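Side-chain contacts in CofB (Escherichia coli, PDB 5AX6), which serves as a minor pilin of the CFA/III type IVb pilus of enterotoxigenic E. coli, forming a homotrimer and probably taking part in pilus assembly: residues I15-G20 against C110-I115; D23-E28 against I227-G232; S440-Q445 against K476-N481. All coordinates share one frame; numbering follows the deposited sequence.

In the fold
Contacts 1 and 2 share helix 4-25 of the pilin domain. Their centres are about 17 Å apart, and they touch through I18 and I227. Contact 1 is partly buried and polar in character: a glutamate carboxylate touches a proline ring and is joined to a second glutamate by water. Contact 2, at the C-terminal end of the same helix, is buried, with a valine and an alanine set against a proline turn close to the second subunit. Contact 3 belongs to the C-terminal domain, its centre about 80 Å from the other two. It is a buried, mainly apolar meeting of two β-sheets, and its first strand also reaches the second subunit.

Contact 1. Residues I15-G20 against C110-I115; sequences ISEIAG and CEEPAI
E17 carries this contact, meeting P113 and E112 from the helix segment I15-G20. Going along the helix, I15 turns to a different neighbour and packs on H173. E17 follows, its chain starting with CG anti to the carbonyl carbon (chi1 -65°) and then bending at chi2, which brings the carboxylate over to the loop. Its OE2 rests against the proline ring, 3.4 Å from P113 CD, the two side chains reaching toward each other from opposite sides; this is van der Waals contact. The other oxygen, E17 OE1, lies 4.0 Å from E112 CG. The two glutamate side chains lie nearly perpendicular, their carboxylate planes 83° apart, and E17 OE1 stands 4.4 Å from E112 OE1. A water bridges them by donating to both, at 2.8 Å to E17 OE1 and 2.7 Å to E112 OE1. R84 forms a salt bridge with E17 OE1 and also touches E112, which probably eases the closeness of two like charges. Replacing E17 by alanine removes the carboxylate, and R84 would probably lose its salt-bridge mate, the water one acceptor, and the P113 ring its neighbour. I18 and A19 follow on other sides of the helix, I18 packing on L225 and I227 of strand 220-227 and A19 on H173. The layout is that of a pilin domain: the N-terminal helix lies on an antiparallel sheet, while a loop, here disulfide-linked through C110 to C92, covers a further side of it.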
ATOM      1  N   ILE A  15       8.524  14.111  31.751  1.00 22.61           N
ATOM      2  CA  ILE A  15       8.635  14.188  30.299  1.00 20.56           C
ATOM      3  C   ILE A  15       7.267  14.129  29.614  1.00 20.56           C
ATOM      4  O   ILE A  15       7.045  14.781  28.593  1.00 21.12           O
ATOM      5  CB  ILE A  15       9.518  13.061  29.747  1.00 23.40           C
ATOM      6  CG1 ILE A  15      10.988  13.340  30.057  1.00 31.22           C
ATOM      7  CG2 ILE A  15       9.294  12.875  28.252  1.00 24.07           C
ATOM      8  CD1 ILE A  15      11.340  14.804  30.087  1.00 34.97           C
ATOM      9  N   SER A  16       6.342  13.354  30.165  1.00 20.31           N
ATOM     10  CA  SER A  16       5.010  13.292  29.575  0.60 23.95           C
ATOM     11  C   SER A  16       4.315  14.644  29.646  1.00 20.23           C
ATOM     12  O   SER A  16       3.666  15.060  28.679  1.00 20.04           O
ATOM     13  CB  SER A  16       4.141  12.242  30.259  0.60 25.54           C
ATOM     14  OG  SER A  16       2.904  12.136  29.576  0.60 28.89           O
ATOM     15  N   GLU A  17       4.445  15.316  30.784  1.00 20.84           N
ATOM     16  CA  GLU A  17       3.883  16.649  30.970  1.00 16.66           C
ATOM     17  C   GLU A  17       4.519  17.611  29.973  1.00 20.61           C
ATOM     18  O   GLU A  17       3.833  18.345  29.263  1.00 17.87           O
ATOM     19  CB  GLU A  17       4.118  17.150  32.403  1.00 18.98           C
ATOM     20  CG  GLU A  17       3.413  16.359  33.504  1.00 22.87           C
ATOM     21  CD  GLU A  17       1.947  16.740  33.672  1.00 28.02           C
ATOM     22  OE1 GLU A  17       1.651  17.685  34.445  1.00 25.84           O
ATOM     23  OE2 GLU A  17       1.086  16.087  33.039  1.00 23.85           O
ATOM     24  N   ILE A  18       5.844  17.598  29.941  1.00 19.74           N
ATOM     25  CA  ILE A  18       6.615  18.469  29.051  1.00 18.89           C
ATOM     26  C   ILE A  18       6.230  18.256  27.586  1.00 16.34           C
ATOM     27  O   ILE A  18       5.927  19.215  26.880  1.00 17.76           O
ATOM     28  CB  ILE A  18       8.125  18.237  29.267  1.00 18.07           C
ATOM     29  CG1 ILE A  18       8.561  18.886  30.592  1.00 18.94           C
ATOM     30  CG2 ILE A  18       8.939  18.763  28.099  1.00 20.13           C
ATOM     31  CD1 ILE A  18       9.924  18.407  31.079  1.00 23.66           C
ATOM     32  N   ALA A  19       6.199  17.002  27.137  1.00 17.39           N
ATOM     33  CA  ALA A  19       5.893  16.717  25.736  1.00 19.95           C
ATOM     34  C   ALA A  19       4.493  17.191  25.365  1.00 20.99           C
ATOM     35  O   ALA A  19       4.261  17.687  24.257  1.00 19.90           O
ATOM     36  CB  ALA A  19       6.029  15.214  25.444  1.00 21.14           C
ATOM     37  N   GLY A  20       3.552  17.022  26.287  1.00 19.77           N
ATOM     38  CA  GLY A  20       2.184  17.447  26.039  1.00 21.21           C
ATOM     39  C   GLY A  20       2.035  18.950  25.921  1.00 16.90           C
ATOM     40  O   GLY A  20       1.338  19.448  25.028  1.00 19.49           O
ATOM     41  N   CYS A 110      -6.097  15.234  32.625  1.00 20.87           N
ATOM     42  CA  CYS A 110      -6.893  16.100  33.478  1.00 23.92           C
ATOM     43  C   CYS A 110      -6.279  16.219  34.858  1.00 23.39           C
ATOM     44  O   CYS A 110      -6.121  17.312  35.408  1.00 21.27           O
ATOM     45  CB  CYS A 110      -8.318  15.552  33.597  1.00 24.90           C
ATOM     46  SG  CYS A 110      -9.195  15.590  32.020  1.00 30.25           S
ATOM     47  N   GLU A 111      -5.930  15.069  35.413  1.00 23.12           N
ATOM     48  CA  GLU A 111      -5.341  15.018  36.735  1.00 20.84           C
ATOM     49  C   GLU A 111      -3.830  14.957  36.593  1.00 22.62           C
ATOM     50  O   GLU A 111      -3.317  14.130  35.843  1.00 25.43           O
ATOM     51  CB  GLU A 111      -5.883  13.796  37.484  1.00 29.28           C
ATOM     52  CG  GLU A 111      -5.363  13.620  38.886  1.00 34.78           C
ATOM     53  CD  GLU A 111      -6.034  12.441  39.581  1.00 36.40           C
ATOM     54  OE1 GLU A 111      -7.013  11.894  39.018  1.00 31.01           O
ATOM     55  OE2 GLU A 111      -5.581  12.078  40.684  1.00 43.85           O
ATOM     56  N   GLU A 112      -3.115  15.833  37.290  1.00 23.76           N
ATOM     57  CA  GLU A 112      -1.661  15.738  37.286  1.00 25.82           C
ATOM     58  C   GLU A 112      -1.255  14.357  37.760  1.00 27.49           C
ATOM     59  O   GLU A 112      -1.829  13.849  38.722  1.00 27.78           O
ATOM     60  CB  GLU A 112      -1.032  16.806  38.180  1.00 28.55           C
ATOM     61  CG  GLU A 112       0.504  16.781  38.168  1.00 26.85           C
ATOM     62  CD  GLU A 112       1.118  17.762  39.152  1.00 35.02           C
ATOM     63  OE1 GLU A 112       1.594  18.836  38.710  1.00 34.37           O
ATOM     64  OE2 GLU A 112       1.117  17.457  40.368  1.00 35.70           O
ATOM     65  N   PRO A 113      -0.283  13.737  37.072  1.00 27.05           N
ATOM     66  CA  PRO A 113       0.281  12.441  37.467  1.00 33.15           C
ATOM     67  C   PRO A 113       0.573  12.378  38.966  1.00 32.69           C
ATOM     68  O   PRO A 113       1.267  13.236  39.511  1.00 30.88           O
ATOM     69  CB  PRO A 113       1.564  12.360  36.643  1.00 32.52           C
ATOM     70  CG  PRO A 113       1.195  13.069  35.362  1.00 26.69           C
ATOM     71  CD  PRO A 113       0.265  14.205  35.784  1.00 28.28           C
ATOM     72  N   ALA A 114       0.012  11.360  39.614  1.00 31.59           N
ATOM     73  CA  ALA A 114       0.061  11.214  41.067  1.00 36.48           C
ATOM     74  C   ALA A 114       1.472  11.308  41.635  1.00 26.80           C
ATOM     75  O   ALA A 114       1.689  11.936  42.670  1.00 31.58           O
ATOM     76  CB  ALA A 114      -0.575   9.881  41.470  1.00 34.18           C
ATOM     77  N   ILE A 115       2.425  10.691  40.948  1.00 32.67           N
ATOM     78  CA  ILE A 115       3.801  10.636  41.429  1.00 33.50           C
ATOM     79  C   ILE A 115       4.380  12.044  41.606  1.00 37.56           C
ATOM     80  O   ILE A 115       5.240  12.273  42.458  1.00 31.97           O
ATOM     81  CB  ILE A 115       4.689   9.799  40.468  1.00 37.30           C
ATOM     82  CG1 ILE A 115       6.018   9.414  41.129  1.00 43.01           C
ATOM     83  CG2 ILE A 115       4.905  10.512  39.142  1.00 35.55           C
ATOM     84  CD1 ILE A 115       5.914   8.233  42.060  1.00 43.58           C
TER
HETATM   85  O   HOH W   1       3.142  18.811  36.545  1.00 25.69           O

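Contact 2. Residues D23-E28 against I227-G232; sequences DFVAEE and IDPNLG
A26 and P229 bring their backbones together with CA atoms 5.8 Å apart, where helix 4-25 has just ended and the chain leaving strand 220-227 makes a type I β-turn from D228 to L231. The contact is small and van der Waals in kind, with one methyl on a ring carbon and another on a carbonyl oxygen. V25 turns CG1 anti to its own nitrogen (chi1 167°), and that methyl comes to 4.0 Å from P229 CB, the two side chains meeting at a slant. One residue on, the single methyl of A26 packs against the turn's backbone, A26 CB lying 3.9 Å from P229 O. Between them, V25 and A26 thus meet both the ring and the carbonyl oxygen of one buried proline. The turn that presents P229 is braced from within. L231 N donates to D228 O at 3.1 Å, and N230 N reaches D228 OD1 at 2.9 Å, an Asx turn wrapped around the proline. This second bond is bent, 150° at the hydrogen, and the amide comes in from above the carboxylate plane, 48° out of it. On the helix side, E27 N bonds back to F24 O at 3.1 Å as the last turn closes. R236 of a second subunit donates to A26 O, which places this junction beside the trimer interface. Within the chain, V25 also packs on I139 and V142 of strand 139-148, while P229 touches V22 one turn back along the helix. The helix end is therefore fitted between that strand and the turn that continues strand 220-227.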
ATOM      1  N   ASP A  23       3.511  19.924  22.662  1.00 17.75           N
ATOM      2  CA  ASP A  23       2.612  19.547  21.573  1.00 20.49           C
ATOM      3  C   ASP A  23       1.549  20.613  21.363  1.00 20.29           C
ATOM      4  O   ASP A  23       1.207  20.953  20.234  1.00 18.07           O
ATOM      5  CB  ASP A  23       1.927  18.194  21.852  1.00 19.20           C
ATOM      6  CG  ASP A  23       2.811  16.991  21.542  1.00 23.73           C
ATOM      7  OD1 ASP A  23       3.863  17.130  20.879  1.00 26.70           O
ATOM      8  OD2 ASP A  23       2.436  15.880  21.972  1.00 26.51           O
ATOM      9  N   PHE A  24       1.036  21.150  22.469  1.00 15.50           N
ATOM     10  CA  PHE A  24       0.007  22.184  22.429  1.00 15.93           C
ATOM     11  C   PHE A  24       0.551  23.476  21.819  1.00 18.06           C
ATOM     12  O   PHE A  24      -0.083  24.093  20.945  1.00 17.81           O
ATOM     13  CB  PHE A  24      -0.523  22.437  23.843  1.00 18.38           C
ATOM     14  CG  PHE A  24      -1.623  23.469  23.923  1.00 14.89           C
ATOM     15  CD1 PHE A  24      -2.881  23.209  23.400  1.00 18.75           C
ATOM     16  CD2 PHE A  24      -1.398  24.690  24.546  1.00 16.82           C
ATOM     17  CE1 PHE A  24      -3.900  24.162  23.477  1.00 20.97           C
ATOM     18  CE2 PHE A  24      -2.410  25.635  24.645  1.00 21.62           C
ATOM     19  CZ  PHE A  24      -3.659  25.372  24.113  1.00 20.04           C
ATOM     20  N   VAL A  25       1.724  23.883  22.295  1.00 16.02           N
ATOM     21  CA  VAL A  25       2.395  25.062  21.753  1.00 15.93           C
ATOM     22  C   VAL A  25       2.603  24.902  20.241  1.00 16.00           C
ATOM     23  O   VAL A  25       2.465  25.868  19.476  1.00 17.43           O
ATOM     24  CB  VAL A  25       3.749  25.303  22.454  1.00 17.33           C
ATOM     25  CG1 VAL A  25       4.609  26.331  21.699  1.00 15.74           C
ATOM     26  CG2 VAL A  25       3.523  25.777  23.880  1.00 16.57           C
ATOM     27  N   ALA A  26       2.931  23.685  19.817  1.00 16.61           N
ATOM     28  CA  ALA A  26       3.261  23.438  18.404  1.00 21.36           C
ATOM     29  C   ALA A  26       2.038  23.341  17.479  1.00 23.26           C
ATOM     30  O   ALA A  26       2.179  23.090  16.274  1.00 21.20           O
ATOM     31  CB  ALA A  26       4.093  22.182  18.285  1.00 17.64           C
ATOM     32  N   GLU A  27       0.837  23.525  18.022  1.00 18.03           N
ATOM     33  CA  GLU A  27      -0.353  23.554  17.168  1.00 20.79           C
ATOM     34  C   GLU A  27      -0.959  24.948  17.139  1.00 24.16           C
ATOM     35  O   GLU A  27      -1.637  25.349  18.078  1.00 23.16           O
ATOM     36  CB  GLU A  27      -1.400  22.529  17.642  1.00 18.12           C
ATOM     37  CG  GLU A  27      -0.933  21.097  17.513  1.00 23.58           C
ATOM     38  CD  GLU A  27      -1.929  20.071  18.058  1.00 26.89           C
ATOM     39  OE1 GLU A  27      -3.075  20.446  18.391  1.00 20.70           O
ATOM     40  OE2 GLU A  27      -1.553  18.883  18.149  1.00 22.35           O
ATOM     41  N   GLU A  28      -0.724  25.696  16.064  1.00 19.74           N
ATOM     42  CA  GLU A  28      -1.330  27.013  15.965  1.00 20.55           C
ATOM     43  C   GLU A  28      -2.822  26.913  15.689  1.00 23.49           C
ATOM     44  O   GLU A  28      -3.605  27.742  16.160  1.00 23.80           O
ATOM     45  CB  GLU A  28      -0.653  27.849  14.881  1.00 24.24           C
ATOM     46  CG  GLU A  28      -1.288  29.209  14.725  1.00 29.61           C
ATOM     47  CD  GLU A  28      -0.304  30.253  14.235  1.00 36.46           C
ATOM     48  OE1 GLU A  28       0.895  29.926  14.107  1.00 41.56           O
ATOM     49  OE2 GLU A  28      -0.733  31.399  13.986  1.00 36.28           O
ATOM     50  N   ILE A 227      13.066  23.292  25.558  1.00 18.39           N
ATOM     51  CA  ILE A 227      12.613  22.510  24.404  1.00 19.78           C
ATOM     52  C   ILE A 227      12.329  23.421  23.221  1.00 20.88           C
ATOM     53  O   ILE A 227      11.675  24.455  23.369  1.00 18.49           O
ATOM     54  CB  ILE A 227      11.330  21.716  24.700  1.00 19.71           C
ATOM     55  CG1 ILE A 227      11.410  21.017  26.060  1.00 25.66           C
ATOM     56  CG2 ILE A 227      11.024  20.762  23.535  1.00 21.49           C
ATOM     57  CD1 ILE A 227      12.274  19.772  26.078  1.00 26.66           C
ATOM     58  N   ASP A 228      12.819  23.038  22.047  1.00 18.95           N
ATOM     59  CA  ASP A 228      12.485  23.734  20.804  1.00 17.98           C
ATOM     60  C   ASP A 228      11.206  23.122  20.246  1.00 19.59           C
ATOM     61  O   ASP A 228      11.239  21.997  19.764  1.00 19.81           O
ATOM     62  CB  ASP A 228      13.642  23.593  19.793  1.00 17.79           C
ATOM     63  CG  ASP A 228      13.376  24.293  18.468  1.00 27.68           C
ATOM     64  OD1 ASP A 228      12.252  24.804  18.244  1.00 23.37           O
ATOM     65  OD2 ASP A 228      14.309  24.316  17.632  1.00 25.35           O
ATOM     66  N   PRO A 229      10.070  23.847  20.309  1.00 17.96           N
ATOM     67  CA  PRO A 229       8.823  23.205  19.865  1.00 17.59           C
ATOM     68  C   PRO A 229       8.800  22.916  18.374  1.00 18.89           C
ATOM     69  O   PRO A 229       7.941  22.154  17.927  1.00 20.00           O
ATOM     70  CB  PRO A 229       7.748  24.241  20.223  1.00 21.65           C
ATOM     71  CG  PRO A 229       8.483  25.552  20.164  1.00 22.83           C
ATOM     72  CD  PRO A 229       9.851  25.248  20.711  1.00 18.16           C
ATOM     73  N   ASN A 230       9.696  23.528  17.601  1.00 18.86           N
ATOM     74  CA  ASN A 230       9.710  23.260  16.160  1.00 22.59           C
ATOM     75  C   ASN A 230      10.607  22.094  15.747  1.00 20.27           C
ATOM     76  O   ASN A 230      10.560  21.641  14.604  1.00 20.76           O
ATOM     77  CB  ASN A 230      10.129  24.518  15.400  1.00 26.47           C
ATOM     78  CG  ASN A 230       9.121  25.638  15.565  1.00 28.87           C
ATOM     79  OD1 ASN A 230       7.921  25.407  15.492  1.00 26.65           O
ATOM     80  ND2 ASN A 230       9.600  26.845  15.834  1.00 29.06           N
ATOM     81  N   LEU A 231      11.435  21.616  16.666  1.00 17.98           N
ATOM     82  CA  LEU A 231      12.342  20.526  16.345  1.00 18.57           C
ATOM     83  C   LEU A 231      11.554  19.223  16.201  1.00 26.30           C
ATOM     84  O   LEU A 231      10.872  18.807  17.135  1.00 21.37           O
ATOM     85  CB  LEU A 231      13.421  20.388  17.421  1.00 20.50           C
ATOM     86  CG  LEU A 231      14.487  19.311  17.175  1.00 28.30           C
ATOM     87  CD1 LEU A 231      15.261  19.597  15.884  1.00 23.44           C
ATOM     88  CD2 LEU A 231      15.436  19.234  18.366  1.00 26.69           C
ATOM     89  N   GLY A 232      11.637  18.599  15.027  1.00 19.19           N
ATOM     90  CA  GLY A 232      10.911  17.367  14.768  1.00 19.86           C
ATOM     91  C   GLY A 232       9.416  17.552  14.568  1.00 24.11           C
ATOM     92  O   GLY A 232       8.660  16.582  14.532  1.00 23.46           O
TER

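Contact 3. Residues S440-Q445 against K476-N481; sequences SGTAIQ and KFLSVN
T442 holds OG1 anti to its backbone N (chi1 178°), and L478 swings CG to the equivalent position; these torsions point the hydroxyl and the leucine branch into the space between the two strands, and the second torsion of L478 (chi2 63°) settles where CD2 lies. T442 OG1 and L478 CD2 are 3.4 Å apart. The oxygen has its polar partner on its own sheet, where it is hydrogen-bonded to T458 O; toward L478 it simply packs on a methyl. Two residues along, I444 sends its extended branch across the same gap. Its end, I444 CD1, lies 3.9 Å from V480 CG1 and 4.2 Å from L478 CD2, touching L478 and V480, two residues apart on the facing strand. I444 and V480 lie alongside each other, pointing opposite ways. The axes of strand segments 440-445 and 478-481 come within 10.4 Å, their directions 49° apart. That is face-to-face packing of two β-sheets, as in a β-sandwich, within the C-terminal domain. A457 of strand 452-463 extends the apolar layer, touching both I444 and L478, while I405 and I408 of strand 398-409 pack on T442. The edge of the first sheet is taken up by a second subunit: G441 and T442 pair with one of its strands in an antiparallel ladder, and I444 N donates to S407 OG of that subunit.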
ATOM      1  N   SER A 440     -16.203 -54.663 -18.772  1.00 22.56           N
ATOM      2  CA  SER A 440     -15.930 -55.171 -17.425  1.00 25.86           C
ATOM      3  C   SER A 440     -15.453 -54.033 -16.525  1.00 26.65           C
ATOM      4  O   SER A 440     -15.497 -54.126 -15.290  1.00 26.87           O
ATOM      5  CB  SER A 440     -14.887 -56.281 -17.454  1.00 22.21           C
ATOM      6  OG  SER A 440     -15.424 -57.447 -18.051  1.00 31.76           O
ATOM      7  N   GLY A 441     -14.978 -52.966 -17.157  1.00 24.44           N
ATOM      8  CA  GLY A 441     -14.517 -51.797 -16.430  1.00 26.32           C
ATOM      9  C   GLY A 441     -13.083 -51.431 -16.739  1.00 25.84           C
ATOM     10  O   GLY A 441     -12.510 -51.904 -17.714  1.00 23.19           O
ATOM     11  N   THR A 442     -12.494 -50.589 -15.894  1.00 25.03           N
ATOM     12  CA  THR A 442     -11.125 -50.154 -16.115  1.00 23.08           C
ATOM     13  C   THR A 442     -10.425 -49.863 -14.796  1.00 23.84           C
ATOM     14  O   THR A 442     -11.030 -49.351 -13.844  1.00 19.22           O
ATOM     15  CB  THR A 442     -11.066 -48.894 -17.024  1.00 24.77           C
ATOM     16  OG1 THR A 442      -9.703 -48.481 -17.185  1.00 23.31           O
ATOM     17  CG2 THR A 442     -11.848 -47.746 -16.408  1.00 22.20           C
ATOM     18  N   ALA A 443      -9.148 -50.216 -14.749  1.00 20.63           N
ATOM     19  CA  ALA A 443      -8.286 -49.863 -13.643  1.00 18.46           C
ATOM     20  C   ALA A 443      -7.297 -48.819 -14.130  1.00 21.73           C
ATOM     21  O   ALA A 443      -6.507 -49.082 -15.039  1.00 22.05           O
ATOM     22  CB  ALA A 443      -7.555 -51.104 -13.099  1.00 26.27           C
ATOM     23  N   ILE A 444      -7.345 -47.630 -13.533  1.00 17.16           N
ATOM     24  CA  ILE A 444      -6.465 -46.551 -13.949  1.00 18.94           C
ATOM     25  C   ILE A 444      -5.470 -46.282 -12.835  1.00 19.41           C
ATOM     26  O   ILE A 444      -5.845 -46.043 -11.691  1.00 18.84           O
ATOM     27  CB  ILE A 444      -7.254 -45.272 -14.306  1.00 15.10           C
ATOM     28  CG1 ILE A 444      -8.157 -45.554 -15.522  1.00 21.70           C
ATOM     29  CG2 ILE A 444      -6.290 -44.142 -14.641  1.00 17.05           C
ATOM     30  CD1 ILE A 444      -9.313 -44.549 -15.741  1.00 18.47           C
ATOM     31  N   GLN A 445      -4.193 -46.353 -13.182  1.00 17.56           N
ATOM     32  CA  GLN A 445      -3.119 -46.217 -12.212  1.00 18.07           C
ATOM     33  C   GLN A 445      -2.297 -44.975 -12.509  1.00 18.77           C
ATOM     34  O   GLN A 445      -2.065 -44.641 -13.673  1.00 18.61           O
ATOM     35  CB  GLN A 445      -2.219 -47.459 -12.243  1.00 18.71           C
ATOM     36  CG  GLN A 445      -1.175 -47.546 -11.127  1.00 18.44           C
ATOM     37  CD  GLN A 445      -0.553 -48.936 -11.070  1.00 22.51           C
ATOM     38  OE1 GLN A 445      -1.231 -49.917 -10.756  1.00 22.17           O
ATOM     39  NE2 GLN A 445       0.725 -49.029 -11.396  1.00 18.73           N
ATOM     40  N   LYS A 476      -7.055 -46.124 -26.901  1.00 23.92           N
ATOM     41  CA  LYS A 476      -7.507 -44.827 -27.410  1.00 25.86           C
ATOM     42  C   LYS A 476      -8.998 -44.616 -27.187  1.00 22.15           C
ATOM     43  O   LYS A 476      -9.503 -43.497 -27.358  1.00 23.84           O
ATOM     44  CB  LYS A 476      -7.206 -44.693 -28.906  1.00 24.04           C
ATOM     45  CG  LYS A 476      -7.885 -45.781 -29.737  1.00 26.95           C
ATOM     46  CD  LYS A 476      -7.767 -45.515 -31.224  1.00 30.35           C
ATOM     47  CE  LYS A 476      -8.469 -46.619 -32.017  1.00 34.15           C
ATOM     48  NZ  LYS A 476      -8.207 -46.527 -33.476  1.00 38.71           N
ATOM     49  N   PHE A 477      -9.712 -45.682 -26.835  1.00 21.43           N
ATOM     50  CA  PHE A 477     -11.136 -45.545 -26.549  1.00 21.23           C
ATOM     51  C   PHE A 477     -11.410 -45.502 -25.043  1.00 23.05           C
ATOM     52  O   PHE A 477     -12.480 -45.902 -24.564  1.00 18.98           O
ATOM     53  CB  PHE A 477     -11.955 -46.658 -27.228  1.00 21.06           C
ATOM     54  CG  PHE A 477     -11.319 -48.024 -27.187  1.00 29.12           C
ATOM     55  CD1 PHE A 477     -11.494 -48.855 -26.087  1.00 24.73           C
ATOM     56  CD2 PHE A 477     -10.582 -48.497 -28.273  1.00 24.39           C
ATOM     57  CE1 PHE A 477     -10.925 -50.133 -26.060  1.00 24.14           C
ATOM     58  CE2 PHE A 477     -10.007 -49.772 -28.249  1.00 23.61           C
ATOM     59  CZ  PHE A 477     -10.185 -50.585 -27.144  1.00 24.34           C
ATOM     60  N   LEU A 478     -10.426 -44.983 -24.312  1.00 17.07           N
ATOM     61  CA  LEU A 478     -10.577 -44.602 -22.911  1.00 17.97           C
ATOM     62  C   LEU A 478      -9.938 -43.236 -22.781  1.00 18.00           C
ATOM     63  O   LEU A 478      -8.775 -43.056 -23.150  1.00 18.37           O
ATOM     64  CB  LEU A 478      -9.907 -45.605 -21.959  1.00 17.98           C
ATOM     65  CG  LEU A 478      -9.861 -45.194 -20.485  1.00 22.00           C
ATOM     66  CD1 LEU A 478     -11.272 -45.058 -19.928  1.00 18.09           C
ATOM     67  CD2 LEU A 478      -9.040 -46.182 -19.622  1.00 19.81           C
ATOM     68  N   SER A 479     -10.689 -42.255 -22.289  1.00 18.12           N
ATOM     69  CA  SER A 479     -10.104 -40.938 -22.093  1.00 16.99           C
ATOM     70  C   SER A 479     -10.377 -40.458 -20.685  1.00 17.19           C
ATOM     71  O   SER A 479     -11.314 -40.917 -20.037  1.00 15.40           O
ATOM     72  CB  SER A 479     -10.642 -39.935 -23.115  1.00 14.50           C
ATOM     73  OG  SER A 479     -12.029 -39.713 -22.938  1.00 16.32           O
ATOM     74  N   VAL A 480      -9.554 -39.522 -20.217  1.00 18.34           N
ATOM     75  CA  VAL A 480      -9.657 -39.064 -18.847  1.00 18.56           C
ATOM     76  C   VAL A 480      -9.510 -37.558 -18.772  1.00 16.89           C
ATOM     77  O   VAL A 480      -8.856 -36.952 -19.624  1.00 17.74           O
ATOM     78  CB  VAL A 480      -8.568 -39.702 -17.951  1.00 16.25           C
ATOM     79  CG1 VAL A 480      -8.859 -41.176 -17.710  1.00 17.04           C
ATOM     80  CG2 VAL A 480      -7.163 -39.461 -18.546  1.00 17.20           C
ATOM     81  N   ASN A 481     -10.120 -36.972 -17.748  1.00 17.14           N
ATOM     82  CA  ASN A 481      -9.781 -35.627 -17.313  1.00 16.51           C
ATOM     83  C   ASN A 481      -8.782 -35.721 -16.178  1.00 20.44           C
ATOM     84  O   ASN A 481      -9.078 -36.320 -15.141  1.00 16.85           O
ATOM     85  CB  ASN A 481     -11.039 -34.864 -16.880  1.00 18.89           C
ATOM     86  CG  ASN A 481     -11.988 -34.628 -18.044  1.00 21.31           C
ATOM     87  OD1 ASN A 481     -13.152 -35.039 -18.016  1.00 23.28           O
ATOM     88  ND2 ASN A 481     -11.485 -33.985 -19.074  1.00 20.11           N
TER